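Local coordinates for acetyl-CoA acetyltransferase (Elizabethkingia anophelis NUHP1, PDB 6BN2), which probably catalyses the thiolase reaction, the reversible condensation of two acetyl-CoA molecules into acetoacetyl-CoA and free coenzyme A, at residues Y175-E180 / G331-K336; A287-A292 / A301-I306; F320-E325 / I366-N371. All coordinates share one frame; numbering follows the deposited sequence.

In the fold
The three contacts illustrate how chemistry follows place in a thiolase. Contact 3 is the buried one: helix 358-375 lies on edge strand 320-323 without a direct polar bond, mainly through aliphatic groups, with a carboxylate and a backbone carbonyl against methyls. Contact 2, partly buried, packs helix 300-311 on strand 281-290 of the same sheet, with alanines inside and a lysine bonded at the margin. Contact 1, the outermost, holds no strand; it fastens a turn of the N-terminal half to helix 328-338 with one lysine bond beside a small apolar patch. They also touch: Leu304 of contact 2 rests on Phe321 and Phe323 of contact 3, and Asn334 OD1 of contact 1 makes a weak hydrogen bond with Ala301 N.

Contact 1 (Y175-E180 / G331-K336); sequences YNITRE and GLANNK
The backbone of Tyr175 to Ile177, turning out of helix 169-174 toward helix 179-198, runs past helix 328-338 and comes nearest where the CA atoms of Tyr175 and Ala333 stand 6.7 Å apart. Asn176 makes the turn with left-handed backbone angles (phi 53°, psi 54°). Beyond it, Thr178 is the N-cap of helix 179-198, and Glu181 bonds back to its amide in the manner of a capping box.

Two kinds of grip hold the turn to the helix. The polar one belongs to Lys336, whose chain is fully extended beyond CG and delivers NZ to the carbonyl of Tyr175. The bond from Lys336 NZ to Tyr175 O is short, 2.7 Å, and nearly linear at the acceptor, with a C=O...N angle of 170°. The carbonyl of Asn176 is also near this ammonium but poorly angled for a bond. The apolar grip is made by Ile177, which spreads its two branches over the helix. Its CG2 lies 3.6 Å from Leu332 CD1, the two side chains crossing at a slant. The other branch carries CD1 onto the backbone of the next residue, 3.6 Å from Ala333 CA, where the small side chain admits it; Ala333 CB is 3.7 Å from the same Ile177 CD1. Leu332 turns in addition to Gln182 and Phe185 of helix 179-198, while Tyr175 lies against Thr298 and Ile337.

Segment 175-180 belongs to the long insertion between strands 117-125 and 258-268, the loop domain of thiolases, so the contact ties that insertion to the C-terminal half. Because Tyr175 directly follows a helix, the partial negative charge at the C-terminal end of that helix would probably favour an ammonium group here, at the protein surface.

Contact 2 (A287-A292 / A301-I306); sequences ADAAQA and AKALPI
Lys302 NZ donates two hydrogen bonds at the end of strand 281-290, one to Ala290 O at 2.9 Å and one to a water at 3.1 Å. The same water accepts Ala290 N at 2.9 Å, so the lysine holds one residue by both its carbonyl and, through the water, its amide. The ammonium stands somewhat off the carbonyl plane of Ala290, tilted by 24°.

The setting is a beta-alpha-beta crossover of the thiolase fold: the chain leaves strand 281-290, returns through helix 300-311 and enters strand 320-323, parallel to the first, with strands 391-399 and 380-387 between them. The helix therefore runs largely against the strand, at 146°, with short-segment axes only 6.9 Å apart. Such closeness rests on alanine. Ala287 and Ala289 point their methyls at the helix, and Ala303 points back, its CB 3.9 Å from Ala289 CB. Next to it, Lys302 CG lies 3.7 Å from Ala289 CB, and the methylene chain is drawn over the strand because CG stands opposite the backbone N (chi1 -175°) with everything beyond extended. Ile306 closes the other end, placing CG2 3.5 Å from Ala287 CB and turning CD1 toward Ala289.

The strand's other face carries Asp288, bonded to Ser393 and salt-bridged to Lys101, and Ala290; they pack on Pro88 and Lys75 of the second subunit, respectively. One face thus beds the helix and the other meets the second subunit, which also reaches Lys302 through its Thr86. Gln291 directs NE2 to Trp295 O, while the Gln291 and Lys302 chains lie alongside, heading opposite ways, leaving Gln291 OE1 3.9 Å from Lys302 CD.

Contact 3 (F320-E325 / I366-N371); sequences FFEFNE and IVTLIN
Aliphatic packing carries most of this contact, shared about equally by Leu369 and Glu322. The stem of Glu322 lies against Leu369, running counter to it, with CG 3.7 Å from Leu369 CB. The trans chi1 of Leu369 (178°) carries CD1 to the strand, where it rests 3.7 Å from Phe320 O and more loosely against the CB of Phe320.

Contact between polar and apolar groups comes from the bent chain of Glu322, which lies roughly perpendicular to the side chain of Thr368 and brings its carboxylate against the methyl, Glu322 OE1 being 3.8 Å from Thr368 CG2. The threonine's hydroxyl is engaged elsewhere, with Glu205 and Arg364.

Strand 320-323 and helix 358-375 run nearly antiparallel (162°), their short axes 8.5 Å apart. The strand forms one edge of the sheet within this chain and bonds to parallel strand 380-387; the helix belongs to the connection between the two, a beta-alpha-beta arrangement in the C-terminal half of the thiolase fold. Leu369 also touches Ala383 of that strand and Ile397 of strand 391-399. Phe321 points away from the helix and touches Leu304, so helices 358-375 and 300-311 cover the two faces of this edge strand.

Contact 1 (Y175-E180 / G331-K336)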
loop_
_atom_site.group_PDB
_atom_site.type_symbol
_atom_site.label_atom_id
_atom_site.label_comp_id
_atom_site.label_asym_id
_atom_site.label_seq_id
_atom_site.Cartn_x
_atom_site.Cartn_y
_atom_site.Cartn_z
ATOM N N TYR A 175 -17.710 18.219 -20.637
ATOM C CA TYR A 175 -18.304 17.194 -21.487
ATOM C C TYR A 175 -19.800 17.397 -21.715
ATOM O O TYR A 175 -20.456 16.517 -22.287
ATOM C CB TYR A 175 -17.998 15.808 -20.907
ATOM C CG TYR A 175 -16.575 15.429 -21.225
ATOM C CD1 TYR A 175 -16.242 14.910 -22.471
ATOM C CD2 TYR A 175 -15.551 15.643 -20.311
ATOM C CE1 TYR A 175 -14.927 14.598 -22.793
ATOM C CE2 TYR A 175 -14.231 15.327 -20.627
ATOM C CZ TYR A 175 -13.934 14.800 -21.865
ATOM O OH TYR A 175 -12.633 14.485 -22.197
ATOM N N ASN A 176 -20.337 18.551 -21.314
ATOM C CA ASN A 176 -21.736 18.923 -21.554
ATOM C C ASN A 176 -22.687 17.837 -21.053
ATOM O O ASN A 176 -23.563 17.343 -21.776
ATOM C CB ASN A 176 -21.985 19.233 -23.032
ATOM C CG ASN A 176 -23.320 19.930 -23.265
ATOM O OD1 ASN A 176 -23.845 20.608 -22.379
ATOM N ND2 ASN A 176 -23.875 19.762 -24.460
ATOM N N ILE A 177 -22.517 17.477 -19.786
ATOM C CA ILE A 177 -23.364 16.494 -19.122
ATOM C C ILE A 177 -24.228 17.246 -18.122
ATOM O O ILE A 177 -23.711 17.835 -17.170
ATOM C CB ILE A 177 -22.530 15.407 -18.439
ATOM C CG1 ILE A 177 -21.671 14.708 -19.507
ATOM C CG2 ILE A 177 -23.455 14.435 -17.708
ATOM C CD1 ILE A 177 -20.542 13.864 -18.949
ATOM N N THR A 178 -25.533 17.237 -18.341
ATOM C CA THR A 178 -26.428 18.118 -17.605
ATOM C C THR A 178 -26.889 17.490 -16.292
ATOM O O THR A 178 -26.757 16.289 -16.058
ATOM C CB THR A 178 -27.650 18.466 -18.455
ATOM O OG1 THR A 178 -28.442 17.288 -18.663
ATOM C CG2 THR A 178 -27.228 19.026 -19.810
ATOM N N ARG A 179 -27.475 18.340 -15.441
ATOM C CA ARG A 179 -28.125 17.871 -14.218
ATOM C C ARG A 179 -29.163 16.794 -14.521
ATOM O O ARG A 179 -29.216 15.755 -13.849
ATOM C CB ARG A 179 -28.766 19.068 -13.503
ATOM C CG ARG A 179 -29.863 18.729 -12.488
ATOM C CD ARG A 179 -29.259 18.041 -11.282
ATOM N NE ARG A 179 -30.248 17.719 -10.247
ATOM C CZ ARG A 179 -30.589 18.537 -9.256
ATOM N NH1 ARG A 179 -30.052 19.752 -9.174
ATOM N NH2 ARG A 179 -31.468 18.145 -8.346
ATOM N N GLU A 180 -29.999 17.029 -15.536
ATOM C CA GLU A 180 -31.048 16.066 -15.861
ATOM C C GLU A 180 -30.460 14.732 -16.304
ATOM O O GLU A 180 -30.978 13.668 -15.942
ATOM C CB GLU A 180 -31.965 16.631 -16.947
ATOM C CG GLU A 180 -32.837 17.801 -16.491
ATOM C CD GLU A 180 -32.096 19.136 -16.363
ATOM O OE1 GLU A 180 -30.922 19.254 -16.804
ATOM O OE2 GLU A 180 -32.706 20.080 -15.813
ATOM N N GLY A 331 -19.666 8.221 -14.723
ATOM C CA GLY A 331 -20.193 7.130 -15.529
ATOM C C GLY A 331 -20.588 7.605 -16.910
ATOM O O GLY A 331 -20.223 6.999 -17.926
ATOM N N LEU A 332 -21.314 8.722 -16.967
ATOM C CA LEU A 332 -21.767 9.251 -18.248
ATOM C C LEU A 332 -20.595 9.695 -19.113
ATOM O O LEU A 332 -20.593 9.469 -20.327
ATOM C CB LEU A 332 -22.723 10.420 -18.022
ATOM C CG LEU A 332 -24.079 10.003 -17.447
ATOM C CD1 LEU A 332 -24.847 11.198 -16.912
ATOM C CD2 LEU A 332 -24.897 9.281 -18.522
ATOM N N ALA A 333 -19.595 10.341 -18.511
ATOM C CA ALA A 333 -18.489 10.874 -19.305
ATOM C C ALA A 333 -17.676 9.759 -19.950
ATOM O O ALA A 333 -17.348 9.831 -21.139
ATOM C CB ALA A 333 -17.575 11.739 -18.433
ATOM N N ASN A 334 -17.332 8.721 -19.186
ATOM C CA ASN A 334 -16.552 7.642 -19.784
ATOM C C ASN A 334 -17.362 6.868 -20.822
ATOM O O ASN A 334 -16.810 6.451 -21.844
ATOM C CB ASN A 334 -15.991 6.725 -18.696
ATOM C CG ASN A 334 -14.851 7.390 -17.930
ATOM O OD1 ASN A 334 -13.767 7.611 -18.476
ATOM N ND2 ASN A 334 -15.105 7.758 -16.684
ATOM N N ASN A 335 -18.672 6.680 -20.605
ATOM C CA ASN A 335 -19.492 6.053 -21.647
ATOM C C ASN A 335 -19.471 6.884 -22.920
ATOM O O ASN A 335 -19.366 6.344 -24.029
ATOM C CB ASN A 335 -20.948 5.879 -21.179
ATOM C CG ASN A 335 -21.132 4.723 -20.216
ATOM O OD1 ASN A 335 -20.184 4.015 -19.887
ATOM N ND2 ASN A 335 -22.376 4.529 -19.756
ATOM N N LYS A 336 -19.584 8.209 -22.773
ATOM C CA LYS A 336 -19.654 9.107 -23.916
ATOM C C LYS A 336 -18.339 9.121 -24.685
ATOM O O LYS A 336 -18.331 9.094 -25.923
ATOM C CB LYS A 336 -19.994 10.508 -23.399
ATOM C CG LYS A 336 -20.793 11.391 -24.288
ATOM C CD LYS A 336 -21.059 12.711 -23.553
ATOM C CE LYS A 336 -21.808 13.694 -24.429
ATOM N NZ LYS A 336 -22.161 14.929 -23.682
#

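Contact 2 (A287-A292 / A301-I306)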
loop_
_atom_site.group_PDB
_atom_site.type_symbol
_atom_site.label_atom_id
_atom_site.label_comp_id
_atom_site.label_asym_id
_atom_site.label_seq_id
_atom_site.Cartn_x
_atom_site.Cartn_y
_atom_site.Cartn_z
ATOM N N ALA A 287 -4.082 -2.621 -16.941
ATOM C CA ALA A 287 -3.248 -1.448 -17.194
ATOM C C ALA A 287 -3.613 -0.334 -16.229
ATOM O O ALA A 287 -4.750 -0.247 -15.755
ATOM C CB ALA A 287 -3.408 -0.927 -18.636
ATOM N N ASP A 288 -2.637 0.524 -15.968
ATOM C CA ASP A 288 -2.850 1.790 -15.287
ATOM C C ASP A 288 -2.642 2.922 -16.284
ATOM O O ASP A 288 -1.845 2.808 -17.223
ATOM C CB ASP A 288 -1.861 1.986 -14.133
ATOM C CG ASP A 288 -1.959 0.906 -13.080
ATOM O OD1 ASP A 288 -3.034 0.772 -12.475
ATOM O OD2 ASP A 288 -0.969 0.154 -12.885
ATOM N N ALA A 289 -3.319 4.041 -16.043
ATOM C CA ALA A 289 -3.016 5.257 -16.791
ATOM C C ALA A 289 -3.221 6.448 -15.867
ATOM O O ALA A 289 -3.882 6.341 -14.836
ATOM C CB ALA A 289 -3.907 5.390 -18.036
ATOM N N ALA A 290 -2.644 7.587 -16.236
ATOM C CA ALA A 290 -2.868 8.783 -15.433
ATOM C C ALA A 290 -2.878 10.017 -16.316
ATOM O O ALA A 290 -2.266 10.045 -17.387
ATOM C CB ALA A 290 -1.793 8.915 -14.334
ATOM N N GLN A 291 -3.571 11.049 -15.852
ATOM C CA GLN A 291 -3.484 12.361 -16.477
ATOM C C GLN A 291 -3.552 13.407 -15.367
ATOM O O GLN A 291 -3.324 13.109 -14.186
ATOM C CB GLN A 291 -4.564 12.507 -17.563
ATOM C CG GLN A 291 -5.863 11.944 -17.136
ATOM C CD GLN A 291 -6.899 11.769 -18.259
ATOM O OE1 GLN A 291 -6.592 11.462 -19.418
ATOM N NE2 GLN A 291 -8.137 11.960 -17.897
ATOM N N ALA A 292 -3.820 14.658 -15.742
ATOM C CA ALA A 292 -3.820 15.730 -14.753
ATOM C C ALA A 292 -4.736 15.366 -13.586
ATOM O O ALA A 292 -5.796 14.767 -13.803
ATOM C CB ALA A 292 -4.290 17.043 -15.382
ATOM N N ALA A 301 -11.134 6.176 -19.346
ATOM C CA ALA A 301 -11.160 6.129 -20.809
ATOM C C ALA A 301 -9.766 6.108 -21.416
ATOM O O ALA A 301 -9.630 5.773 -22.600
ATOM C CB ALA A 301 -11.957 7.316 -21.359
ATOM N N LYS A 302 -8.729 6.465 -20.641
ATOM C CA LYS A 302 -7.340 6.294 -21.061
ATOM C C LYS A 302 -6.795 4.915 -20.689
ATOM O O LYS A 302 -6.044 4.315 -21.471
ATOM C CB LYS A 302 -6.463 7.392 -20.438
ATOM C CG LYS A 302 -5.007 7.378 -20.925
ATOM C CD LYS A 302 -4.164 8.469 -20.259
ATOM C CE LYS A 302 -2.739 8.429 -20.795
ATOM N NZ LYS A 302 -1.858 9.474 -20.162
ATOM N N ALA A 303 -7.166 4.391 -19.513
ATOM C CA ALA A 303 -6.604 3.113 -19.067
ATOM C C ALA A 303 -7.170 1.935 -19.850
ATOM O O ALA A 303 -6.430 1.004 -20.188
ATOM C CB ALA A 303 -6.857 2.910 -17.564
ATOM N N LEU A 304 -8.482 1.936 -20.126
ATOM C CA LEU A 304 -9.073 0.766 -20.778
ATOM C C LEU A 304 -8.467 0.488 -22.154
ATOM O O LEU A 304 -8.138 -0.678 -22.433
ATOM C CB LEU A 304 -10.604 0.905 -20.850
ATOM C CG LEU A 304 -11.272 -0.249 -21.603
ATOM C CD1 LEU A 304 -10.995 -1.570 -20.901
ATOM C CD2 LEU A 304 -12.767 -0.008 -21.687
ATOM N N PRO A 305 -8.267 1.474 -23.039
ATOM C CA PRO A 305 -7.617 1.163 -24.321
ATOM C C PRO A 305 -6.236 0.556 -24.173
ATOM O O PRO A 305 -5.850 -0.270 -25.010
ATOM C CB PRO A 305 -7.563 2.528 -25.027
ATOM C CG PRO A 305 -8.766 3.260 -24.454
ATOM C CD PRO A 305 -8.759 2.865 -22.995
ATOM N N ILE A 306 -5.478 0.925 -23.134
ATOM C CA ILE A 306 -4.170 0.301 -22.935
ATOM C C ILE A 306 -4.336 -1.177 -22.621
ATOM O O ILE A 306 -3.630 -2.034 -23.176
ATOM C CB ILE A 306 -3.382 1.017 -21.823
ATOM C CG1 ILE A 306 -3.180 2.491 -22.178
ATOM C CG2 ILE A 306 -2.034 0.318 -21.633
ATOM C CD1 ILE A 306 -2.517 3.290 -21.068
HETATM O O HOH W 1 -0.630 7.271 -18.303
#

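Contact 3 (F320-E325 / I366-N371)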
loop_
_atom_site.group_PDB
_atom_site.type_symbol
_atom_site.label_atom_id
_atom_site.label_comp_id
_atom_site.label_asym_id
_atom_site.label_seq_id
_atom_site.Cartn_x
_atom_site.Cartn_y
_atom_site.Cartn_z
ATOM N N PHE A 320 -19.471 -6.939 -21.658
ATOM C CA PHE A 320 -20.002 -6.178 -20.533
ATOM C C PHE A 320 -18.881 -5.430 -19.845
ATOM O O PHE A 320 -17.737 -5.890 -19.817
ATOM C CB PHE A 320 -20.727 -7.088 -19.526
ATOM C CG PHE A 320 -22.022 -7.598 -20.056
ATOM C CD1 PHE A 320 -22.084 -8.811 -20.738
ATOM C CD2 PHE A 320 -23.170 -6.824 -19.953
ATOM C CE1 PHE A 320 -23.292 -9.256 -21.293
ATOM C CE2 PHE A 320 -24.386 -7.270 -20.489
ATOM C CZ PHE A 320 -24.444 -8.483 -21.161
ATOM N N PHE A 321 -19.239 -4.279 -19.271
ATOM C CA PHE A 321 -18.291 -3.377 -18.623
ATOM C C PHE A 321 -18.755 -3.076 -17.209
ATOM O O PHE A 321 -19.959 -2.947 -16.958
ATOM C CB PHE A 321 -18.180 -2.029 -19.350
ATOM C CG PHE A 321 -17.764 -2.134 -20.786
ATOM C CD1 PHE A 321 -18.706 -2.400 -21.775
ATOM C CD2 PHE A 321 -16.438 -1.927 -21.155
ATOM C CE1 PHE A 321 -18.334 -2.474 -23.117
ATOM C CE2 PHE A 321 -16.050 -2.003 -22.498
ATOM C CZ PHE A 321 -16.999 -2.274 -23.476
ATOM N N GLU A 322 -17.790 -2.893 -16.302
ATOM C CA GLU A 322 -18.060 -2.321 -14.982
ATOM C C GLU A 322 -17.156 -1.111 -14.841
ATOM O O GLU A 322 -15.936 -1.264 -14.746
ATOM C CB GLU A 322 -17.789 -3.319 -13.856
ATOM C CG GLU A 322 -18.836 -4.394 -13.719
ATOM C CD GLU A 322 -20.086 -3.893 -13.020
ATOM O OE1 GLU A 322 -21.187 -4.313 -13.436
ATOM O OE2 GLU A 322 -19.975 -3.101 -12.060
ATOM N N PHE A 323 -17.741 0.082 -14.865
ATOM C CA PHE A 323 -17.031 1.334 -14.612
ATOM C C PHE A 323 -17.518 1.884 -13.280
ATOM O O PHE A 323 -18.716 2.150 -13.130
ATOM C CB PHE A 323 -17.307 2.366 -15.706
ATOM C CG PHE A 323 -16.492 2.196 -16.941
ATOM C CD1 PHE A 323 -15.229 2.763 -17.030
ATOM C CD2 PHE A 323 -17.010 1.542 -18.044
ATOM C CE1 PHE A 323 -14.471 2.636 -18.192
ATOM C CE2 PHE A 323 -16.262 1.407 -19.197
ATOM C CZ PHE A 323 -14.993 1.951 -19.273
ATOM N N ASN A 324 -16.606 2.085 -12.325
ATOM C CA ASN A 324 -17.083 2.506 -11.018
ATOM C C ASN A 324 -17.742 3.878 -11.094
ATOM O O ASN A 324 -17.235 4.795 -11.745
ATOM C CB ASN A 324 -15.970 2.536 -9.984
ATOM C CG ASN A 324 -16.530 2.596 -8.564
ATOM O OD1 ASN A 324 -17.320 1.731 -8.159
ATOM N ND2 ASN A 324 -16.143 3.619 -7.815
ATOM N N GLU A 325 -18.893 4.004 -10.429
ATOM C CA GLU A 325 -19.715 5.214 -10.497
ATOM C C GLU A 325 -19.391 6.146 -9.332
ATOM O O GLU A 325 -20.214 6.386 -8.460
ATOM C CB GLU A 325 -21.203 4.846 -10.466
ATOM C CG GLU A 325 -21.632 3.820 -11.462
ATOM C CD GLU A 325 -23.116 3.495 -11.368
ATOM O OE1 GLU A 325 -23.753 3.832 -10.346
ATOM O OE2 GLU A 325 -23.651 2.874 -12.313
ATOM N N ILE A 366 -14.796 -6.055 -9.998
ATOM C CA ILE A 366 -14.367 -7.291 -10.659
ATOM C C ILE A 366 -15.240 -8.464 -10.224
ATOM O O ILE A 366 -15.649 -9.296 -11.051
ATOM C CB ILE A 366 -12.886 -7.573 -10.359
ATOM C CG1 ILE A 366 -12.020 -6.377 -10.753
ATOM C CG2 ILE A 366 -12.436 -8.809 -11.124
ATOM C CD1 ILE A 366 -10.542 -6.566 -10.338
ATOM N N VAL A 367 -15.509 -8.567 -8.920
ATOM C CA VAL A 367 -16.410 -9.601 -8.401
ATOM C C VAL A 367 -17.754 -9.523 -9.116
ATOM O O VAL A 367 -18.280 -10.529 -9.617
ATOM C CB VAL A 367 -16.580 -9.442 -6.877
ATOM C CG1 VAL A 367 -17.582 -10.481 -6.329
ATOM C CG2 VAL A 367 -15.225 -9.576 -6.157
ATOM N N THR A 368 -18.308 -8.311 -9.205
ATOM C CA THR A 368 -19.601 -8.146 -9.859
ATOM C C THR A 368 -19.518 -8.475 -11.346
ATOM O O THR A 368 -20.405 -9.153 -11.877
ATOM C CB THR A 368 -20.105 -6.721 -9.636
ATOM O OG1 THR A 368 -20.292 -6.524 -8.231
ATOM C CG2 THR A 368 -21.430 -6.477 -10.364
ATOM N N LEU A 369 -18.462 -8.011 -12.022
ATOM C CA LEU A 369 -18.292 -8.287 -13.453
ATOM C C LEU A 369 -18.262 -9.786 -13.738
ATOM O O LEU A 369 -18.875 -10.249 -14.705
ATOM C CB LEU A 369 -17.007 -7.624 -13.955
ATOM C CG LEU A 369 -16.693 -7.882 -15.431
ATOM C CD1 LEU A 369 -17.759 -7.240 -16.322
ATOM C CD2 LEU A 369 -15.323 -7.304 -15.771
ATOM N N ILE A 370 -17.540 -10.562 -12.920
ATOM C CA ILE A 370 -17.506 -12.018 -13.117
ATOM C C ILE A 370 -18.917 -12.574 -13.185
ATOM O O ILE A 370 -19.252 -13.403 -14.045
ATOM C CB ILE A 370 -16.696 -12.690 -11.993
ATOM C CG1 ILE A 370 -15.216 -12.370 -12.182
ATOM C CG2 ILE A 370 -16.962 -14.215 -11.961
ATOM C CD1 ILE A 370 -14.366 -12.633 -10.933
ATOM N N ASN A 371 -19.764 -12.137 -12.261
ATOM C CA ASN A 371 -21.111 -12.674 -12.213
ATOM C C ASN A 371 -21.996 -12.106 -13.308
ATOM O O ASN A 371 -22.838 -12.828 -13.834
ATOM C CB ASN A 371 -21.676 -12.442 -10.815
ATOM C CG ASN A 371 -20.998 -13.342 -9.812
ATOM O OD1 ASN A 371 -20.050 -12.938 -9.102
ATOM N ND2 ASN A 371 -21.409 -14.593 -9.809
#